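Local coordinates for protein probable porin (Pseudomonas aeruginosa, PDB 4FSP) that probably serves as an outer-membrane porin of the OprD family, a beta-barrel channel through which small solutes would cross, at residues Q221-H226 with G292-E297. Numbering follows the deposited sequence.
Sequences QVYAQH and GFPYLE. With C8E ((hydroxyethyloxy)tri(ethyloxy)octane), chain I.
Pro294 lies over one face of the Tyr223 ring, a CH-pi contact in which CB stands 4.1 Å from the ring centroid, directly over the ring centre. The tyrosine's CG sits between its backbone N and carbonyl carbon (chi1 74°), which swings the ring toward the loop, and OH reaches past the proline to lie 3.6 Å from Leu296 CD2. Gln225, two residues on and on the same side of the strand, works differently. Its extended chain brings the amide obliquely up to the Phe293 ring, OE1 3.5 Å from CZ. NE2 donates to Pro294 O over 3.2 Å, bent to 144° at the hydrogen, and also forms a hydrogen bond with Ser250 OG of strand 240-252, its stronger polar partner.

Such inward-facing residues illustrate how a porin barrel receives a folded-in loop: strand 223-235 alternates its side chains, and residues 292-297, between strands 278-288 and 299-300, pack on the inner wall. On the amide side a water completes the join, donating to Gln225 OE1 and Pro294 O, each at 2.8 Å. The looser side is the outward face of the strand, where Ala224 turns away from the loop and the His226 ring meets a bound detergent, CE1 lying 3.3 Å from C11 of the C8E molecule.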
# COMPACT_ATOMS: atom_id res chain seq x y z
N GLN A 221 -1.58 -20.57 10.41
CA GLN A 221 -2.77 -21.03 11.12
C GLN A 221 -4.01 -20.18 10.82
O GLN A 221 -5.03 -20.32 11.51
CB GLN A 221 -2.52 -21.10 12.64
CG GLN A 221 -1.23 -21.84 13.05
CD GLN A 221 -1.17 -23.27 12.50
OE1 GLN A 221 -2.19 -23.94 12.36
NE2 GLN A 221 0.03 -23.73 12.18
N VAL A 222 -3.93 -19.29 9.82
CA VAL A 222 -5.11 -18.51 9.43
C VAL A 222 -5.49 -18.60 7.94
O VAL A 222 -6.53 -19.17 7.61
CB VAL A 222 -4.99 -17.02 9.83
CG1 VAL A 222 -6.36 -16.36 9.70
CG2 VAL A 222 -4.49 -16.89 11.26
N TYR A 223 -4.67 -18.03 7.06
CA TYR A 223 -4.92 -18.15 5.63
C TYR A 223 -3.65 -18.08 4.81
O TYR A 223 -2.63 -17.56 5.26
CB TYR A 223 -5.88 -17.05 5.14
CG TYR A 223 -5.24 -15.68 5.05
CD1 TYR A 223 -5.19 -14.85 6.16
CD2 TYR A 223 -4.67 -15.22 3.86
CE1 TYR A 223 -4.59 -13.59 6.10
CE2 TYR A 223 -4.08 -13.95 3.79
CZ TYR A 223 -4.05 -13.15 4.92
OH TYR A 223 -3.47 -11.90 4.88
N ALA A 224 -3.72 -18.62 3.59
CA ALA A 224 -2.67 -18.48 2.60
C ALA A 224 -3.32 -17.83 1.39
O ALA A 224 -4.47 -18.13 1.07
CB ALA A 224 -2.11 -19.84 2.20
N GLN A 225 -2.59 -16.95 0.72
CA GLN A 225 -3.12 -16.29 -0.47
C GLN A 225 -2.13 -16.40 -1.62
O GLN A 225 -0.95 -16.14 -1.44
CB GLN A 225 -3.43 -14.82 -0.16
CG GLN A 225 -3.77 -13.94 -1.35
CD GLN A 225 -4.26 -12.56 -0.89
OE1 GLN A 225 -3.62 -11.53 -1.15
NE2 GLN A 225 -5.39 -12.54 -0.19
N HIS A 226 -2.62 -16.82 -2.78
CA HIS A 226 -1.80 -16.85 -3.99
C HIS A 226 -2.18 -15.63 -4.83
O HIS A 226 -3.36 -15.33 -4.98
CB HIS A 226 -2.06 -18.12 -4.81
CG HIS A 226 -1.64 -19.39 -4.12
ND1 HIS A 226 -0.37 -19.91 -4.22
CD2 HIS A 226 -2.33 -20.25 -3.33
CE1 HIS A 226 -0.29 -21.03 -3.53
NE2 HIS A 226 -1.47 -21.26 -2.97
N GLY A 292 -15.03 -12.82 1.53
CA GLY A 292 -14.41 -11.63 1.00
C GLY A 292 -12.89 -11.75 0.98
O GLY A 292 -12.34 -12.81 1.29
N PHE A 293 -12.23 -10.65 0.62
CA PHE A 293 -10.80 -10.64 0.38
C PHE A 293 -10.02 -10.41 1.68
O PHE A 293 -10.15 -9.37 2.31
CB PHE A 293 -10.48 -9.53 -0.62
CG PHE A 293 -9.03 -9.44 -0.99
CD1 PHE A 293 -8.48 -10.29 -1.95
CD2 PHE A 293 -8.21 -8.51 -0.38
CE1 PHE A 293 -7.13 -10.22 -2.29
CE2 PHE A 293 -6.85 -8.42 -0.73
CZ PHE A 293 -6.30 -9.28 -1.67
N PRO A 294 -9.18 -11.38 2.06
CA PRO A 294 -8.43 -11.21 3.31
C PRO A 294 -7.12 -10.47 3.11
O PRO A 294 -6.48 -10.56 2.04
CB PRO A 294 -8.12 -12.66 3.72
CG PRO A 294 -7.95 -13.36 2.41
CD PRO A 294 -8.88 -12.66 1.41
N TYR A 295 -6.74 -9.74 4.15
CA TYR A 295 -5.47 -9.04 4.23
C TYR A 295 -5.19 -8.66 5.68
O TYR A 295 -6.08 -8.77 6.52
CB TYR A 295 -5.45 -7.81 3.31
CG TYR A 295 -6.58 -6.79 3.46
CD1 TYR A 295 -7.88 -7.06 3.03
CD2 TYR A 295 -6.32 -5.51 3.96
CE1 TYR A 295 -8.88 -6.10 3.12
CE2 TYR A 295 -7.31 -4.56 4.06
CZ TYR A 295 -8.59 -4.86 3.63
OH TYR A 295 -9.57 -3.90 3.74
N LEU A 296 -3.97 -8.25 5.99
CA LEU A 296 -3.58 -8.06 7.39
C LEU A 296 -4.05 -6.72 7.95
O LEU A 296 -4.11 -5.72 7.23
CB LEU A 296 -2.06 -8.17 7.56
CG LEU A 296 -1.42 -9.46 7.05
CD1 LEU A 296 0.11 -9.36 7.05
CD2 LEU A 296 -1.90 -10.64 7.87
N GLU A 297 -4.38 -6.70 9.24
CA GLU A 297 -4.53 -5.45 9.98
C GLU A 297 -3.29 -4.57 9.77
O GLU A 297 -2.15 -5.06 9.76
CB GLU A 297 -4.68 -5.71 11.48
CG GLU A 297 -5.96 -6.44 11.87
CD GLU A 297 -6.17 -6.45 13.37
OE1 GLU A 297 -5.31 -5.91 14.10
OE2 GLU A 297 -7.20 -6.99 13.83
C4 C8E I . 6.62 -19.23 -10.41
C5 C8E I . 5.29 -19.62 -9.78
C6 C8E I . 5.44 -20.58 -8.61
C7 C8E I . 4.06 -21.12 -8.26
C8 C8E I . 4.06 -22.09 -7.08
O9 C8E I . 2.73 -22.25 -6.61
C10 C8E I . 2.55 -23.44 -5.87
C11 C8E I . 1.17 -23.43 -5.23
O12 C8E I . 0.99 -24.48 -4.30
O HOH W 1 -3.97 -9.79 0.97